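Local coordinates for protein Endonuclease/exonuclease/phosphatase (Beutenbergia cavernae DSM 12333, PDB 4RUW) that belongs to the endonuclease/exonuclease/phosphatase family with a DNase I-like fold, carries an additional Ig-like domain, and binds a zinc ion, at residues Val93-His107 and His137-Val151. Numbering follows the deposited sequence.
With ZN (zinc ion), chain B.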
# COMPACT_ATOMS: atom_id res chain seq x y z
N VAL A 93 10.07 2.92 4.08
CA VAL A 93 9.10 3.11 5.15
C VAL A 93 9.22 1.90 6.07
O VAL A 93 9.17 0.76 5.60
CB VAL A 93 7.68 3.21 4.57
CG1 VAL A 93 6.64 3.03 5.68
CG2 VAL A 93 7.51 4.53 3.82
N LEU A 94 9.39 2.14 7.36
CA LEU A 94 9.48 1.08 8.35
C LEU A 94 8.36 1.20 9.38
O LEU A 94 8.06 2.30 9.86
CB LEU A 94 10.82 1.13 9.08
CG LEU A 94 12.06 1.04 8.20
CD1 LEU A 94 13.33 1.20 9.04
CD2 LEU A 94 12.10 -0.25 7.40
N ASN A 95 7.73 0.07 9.69
CA ASN A 95 6.76 -0.02 10.78
C ASN A 95 7.36 -0.79 11.95
O ASN A 95 8.29 -1.61 11.75
CB ASN A 95 5.48 -0.74 10.35
CG ASN A 95 4.83 -0.14 9.10
OD1 ASN A 95 4.42 -0.87 8.21
ND2 ASN A 95 4.71 1.19 9.05
N GLU A 96 6.84 -0.56 13.15
CA GLU A 96 7.26 -1.26 14.36
C GLU A 96 8.73 -0.98 14.71
O GLU A 96 9.52 -1.89 14.94
CB GLU A 96 6.99 -2.76 14.26
CG GLU A 96 5.52 -3.10 14.25
CD GLU A 96 4.83 -2.68 15.54
OE1 GLU A 96 5.20 -3.21 16.61
OE2 GLU A 96 3.93 -1.81 15.49
N VAL A 97 9.06 0.30 14.75
CA VAL A 97 10.37 0.75 15.18
C VAL A 97 10.18 1.42 16.54
O VAL A 97 9.39 2.36 16.67
CB VAL A 97 10.97 1.78 14.18
CG1 VAL A 97 12.38 2.14 14.60
CG2 VAL A 97 10.94 1.24 12.75
N HIS A 98 10.86 0.91 17.57
CA HIS A 98 10.70 1.46 18.91
C HIS A 98 11.77 2.48 19.26
O HIS A 98 12.90 2.42 18.77
CB HIS A 98 10.68 0.36 19.99
CG HIS A 98 9.35 -0.32 20.11
ND1 HIS A 98 9.00 -1.06 21.23
CD2 HIS A 98 8.30 -0.37 19.26
CE1 HIS A 98 7.77 -1.53 21.04
NE2 HIS A 98 7.33 -1.13 19.87
N ARG A 99 11.39 3.42 20.11
CA ARG A 99 12.35 4.31 20.71
C ARG A 99 12.04 4.29 22.20
O ARG A 99 11.11 4.96 22.67
CB ARG A 99 12.23 5.72 20.11
CG ARG A 99 13.25 6.70 20.67
CD ARG A 99 13.61 7.76 19.65
NE ARG A 99 12.57 8.77 19.49
CZ ARG A 99 12.61 9.74 18.58
NH1 ARG A 99 13.64 9.82 17.75
NH2 ARG A 99 11.63 10.62 18.49
N ASP A 100 12.80 3.47 22.93
CA ASP A 100 12.49 3.14 24.33
C ASP A 100 13.56 3.62 25.28
O ASP A 100 14.75 3.50 24.99
CB ASP A 100 12.41 1.62 24.54
CG ASP A 100 11.34 0.94 23.72
OD1 ASP A 100 10.33 1.58 23.31
OD2 ASP A 100 11.50 -0.28 23.51
N ALA A 101 13.14 4.11 26.44
CA ALA A 101 14.04 4.33 27.57
C ALA A 101 14.48 2.97 28.13
O ALA A 101 13.87 1.95 27.81
CB ALA A 101 13.30 5.15 28.65
N PRO A 102 15.53 2.93 28.96
CA PRO A 102 15.95 1.65 29.54
C PRO A 102 14.91 1.03 30.46
O PRO A 102 14.12 1.75 31.07
CB PRO A 102 17.20 2.03 30.36
CG PRO A 102 17.72 3.24 29.70
CD PRO A 102 16.50 4.00 29.24
N GLY A 103 14.90 -0.29 30.54
CA GLY A 103 13.97 -1.02 31.39
C GLY A 103 13.80 -2.43 30.88
O GLY A 103 14.32 -2.77 29.82
N PRO A 104 13.07 -3.26 31.63
CA PRO A 104 12.88 -4.67 31.24
C PRO A 104 12.25 -4.80 29.85
O PRO A 104 11.13 -4.35 29.63
CB PRO A 104 11.96 -5.23 32.33
CG PRO A 104 11.40 -4.05 33.04
CD PRO A 104 12.40 -2.95 32.91
N GLY A 105 13.00 -5.38 28.93
CA GLY A 105 12.51 -5.61 27.58
C GLY A 105 12.69 -4.45 26.63
O GLY A 105 12.24 -4.52 25.49
N SER A 106 13.34 -3.38 27.08
CA SER A 106 13.53 -2.20 26.23
C SER A 106 14.25 -2.53 24.93
O SER A 106 15.13 -3.40 24.91
CB SER A 106 14.30 -1.13 26.99
OG SER A 106 14.65 -0.05 26.15
N HIS A 107 13.88 -1.84 23.85
CA HIS A 107 14.52 -1.99 22.55
C HIS A 107 15.54 -0.90 22.28
O HIS A 107 16.16 -0.87 21.21
CB HIS A 107 13.45 -1.96 21.44
CG HIS A 107 12.51 -3.12 21.48
ND1 HIS A 107 11.27 -3.06 22.09
CD2 HIS A 107 12.64 -4.38 21.00
CE1 HIS A 107 10.68 -4.24 21.97
NE2 HIS A 107 11.49 -5.06 21.32
N HIS A 137 5.89 -4.50 27.46
CA HIS A 137 7.10 -5.21 27.08
C HIS A 137 7.28 -6.31 28.11
O HIS A 137 7.33 -6.03 29.30
CB HIS A 137 8.31 -4.28 27.16
CG HIS A 137 8.44 -3.32 26.01
ND1 HIS A 137 7.53 -2.30 25.78
CD2 HIS A 137 9.38 -3.20 25.05
CE1 HIS A 137 7.91 -1.60 24.72
NE2 HIS A 137 9.03 -2.13 24.25
N GLU A 138 7.34 -7.54 27.67
CA GLU A 138 7.55 -8.68 28.57
C GLU A 138 6.45 -8.74 29.64
O GLU A 138 6.71 -9.01 30.78
CB GLU A 138 8.97 -8.64 29.17
CG GLU A 138 10.11 -8.96 28.20
CD GLU A 138 11.51 -8.82 28.80
OE1 GLU A 138 12.48 -9.13 28.11
OE2 GLU A 138 11.66 -8.38 29.93
N GLY A 139 5.21 -8.50 29.25
CA GLY A 139 4.08 -8.69 30.13
C GLY A 139 3.76 -7.53 31.06
O GLY A 139 2.92 -7.66 31.95
N ALA A 140 4.43 -6.40 30.86
CA ALA A 140 4.17 -5.22 31.68
C ALA A 140 4.44 -3.94 30.90
O ALA A 140 5.34 -3.90 30.07
CB ALA A 140 5.00 -5.26 32.95
N VAL A 141 3.65 -2.91 31.18
CA VAL A 141 3.87 -1.60 30.58
C VAL A 141 5.28 -1.12 30.89
O VAL A 141 5.71 -1.14 32.05
CB VAL A 141 2.84 -0.57 31.10
CG1 VAL A 141 3.24 0.85 30.73
CG2 VAL A 141 1.45 -0.89 30.57
N LEU A 142 6.00 -0.72 29.85
CA LEU A 142 7.35 -0.21 30.02
C LEU A 142 7.32 1.31 29.93
O LEU A 142 7.09 1.87 28.86
CB LEU A 142 8.28 -0.78 28.94
CG LEU A 142 9.72 -0.28 28.95
CD1 LEU A 142 10.40 -0.60 30.28
CD2 LEU A 142 10.51 -0.85 27.77
N PRO A 143 7.52 1.98 31.07
CA PRO A 143 7.54 3.45 31.06
C PRO A 143 8.61 3.99 30.12
O PRO A 143 9.71 3.45 30.05
CB PRO A 143 7.87 3.80 32.52
CG PRO A 143 7.38 2.62 33.30
CD PRO A 143 7.67 1.43 32.43
N GLY A 144 8.27 5.04 29.38
CA GLY A 144 9.23 5.67 28.50
C GLY A 144 9.44 4.94 27.18
O GLY A 144 10.35 5.29 26.43
N SER A 145 8.61 3.95 26.90
CA SER A 145 8.70 3.25 25.62
C SER A 145 7.85 3.95 24.56
O SER A 145 6.93 4.71 24.88
CB SER A 145 8.28 1.79 25.77
OG SER A 145 6.94 1.67 26.22
N SER A 146 8.16 3.71 23.30
CA SER A 146 7.36 4.27 22.23
C SER A 146 7.54 3.48 20.95
O SER A 146 8.57 2.86 20.73
CB SER A 146 7.71 5.74 21.97
OG SER A 146 8.96 5.88 21.33
N ASN A 147 6.50 3.51 20.12
CA ASN A 147 6.55 2.95 18.78
C ASN A 147 6.38 4.06 17.76
O ASN A 147 5.67 5.04 18.01
CB ASN A 147 5.45 1.91 18.58
CG ASN A 147 5.53 1.28 17.21
OD1 ASN A 147 6.40 0.47 16.95
ND2 ASN A 147 4.64 1.69 16.31
N GLY A 148 7.03 3.91 16.62
CA GLY A 148 6.84 4.83 15.52
C GLY A 148 6.88 4.16 14.16
O GLY A 148 7.33 3.01 14.01
N ASN A 149 6.38 4.89 13.16
CA ASN A 149 6.68 4.63 11.77
C ASN A 149 7.87 5.49 11.38
O ASN A 149 8.01 6.60 11.89
CB ASN A 149 5.47 4.96 10.91
CG ASN A 149 4.28 4.12 11.28
OD1 ASN A 149 4.37 2.90 11.35
ND2 ASN A 149 3.15 4.78 11.54
N VAL A 150 8.75 4.97 10.53
CA VAL A 150 9.96 5.69 10.16
C VAL A 150 10.06 5.81 8.65
O VAL A 150 9.70 4.89 7.92
CB VAL A 150 11.21 4.96 10.73
CG1 VAL A 150 12.51 5.46 10.08
CG2 VAL A 150 11.26 5.10 12.25
N VAL A 151 10.51 6.97 8.18
CA VAL A 151 10.94 7.13 6.80
C VAL A 151 12.45 7.35 6.81
O VAL A 151 12.94 8.22 7.53
CB VAL A 151 10.24 8.31 6.10
CG1 VAL A 151 10.85 8.55 4.70
CG2 VAL A 151 8.75 8.05 6.00
ZN ZN B . 10.19 -1.46 22.77
O HOH W 1 4.31 0.95 13.36
O HOH W 2 9.88 8.50 21.33
O HOH W 3 11.16 2.33 27.70
O HOH W 4 11.49 2.28 31.82
O HOH W 5 8.64 -4.29 30.75
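His-137 meets His-98, Asp-100 and His-107 at the zinc ion. Its NE2 lies 2.0 Å from zinc, while His-98 and His-107 bind through ND1. Asp-100 OD2 lies 1.9 Å from zinc. The His-137 ring meets each of the other two rings rim to rim, its plane turned by 57° from that of His-98. Leu-142 lies over one face, with CD2 3.6 Å above the centre of the His-137 ring. Leu-142 CG stands anti to its backbone N (chi1 178°), which carries the methyls toward the 103-106 turn. His-137 ND1 is hydrogen-bonded to Leu-135 O on the side away from the metal.

The Asp-100 carboxylate is held at both oxygens. Ser-146 N donates to OD1 at 3.0 Å, and His-107 N donates to the anti lone pair of OD2. These bonds fix the rotation of the zinc ligand. Ser-146 OG, set between its own N and carbonyl carbon, donates to Arg-99 O at 2.7 Å.

The site sits at the end of an antiparallel strand pair, 91-98 with 146-153, in one of the two mixed sheets of the DNase I-like fold. A beta bulge between Leu-94 and Val-97 shifts the register by one residue. Val-150 lies beside Leu-94 on the same face, and its CG2 packs on Val-97 CB at 3.9 Å.

On the opposite face of the sheet from Val-97, Asn-147 OD1 reaches the edge of the His-98 ring, 3.1 Å from CD2. Asn-147 ND2 is hydrogen-bonded to Thr-131 OG1. Asn-95 ND2 donates to Asn-149 OD1 from above the carbonyl plane, with the amides 79° apart. Water 1 joins Asn-149 OD1, Asn-147 ND2 and Glu-96 N.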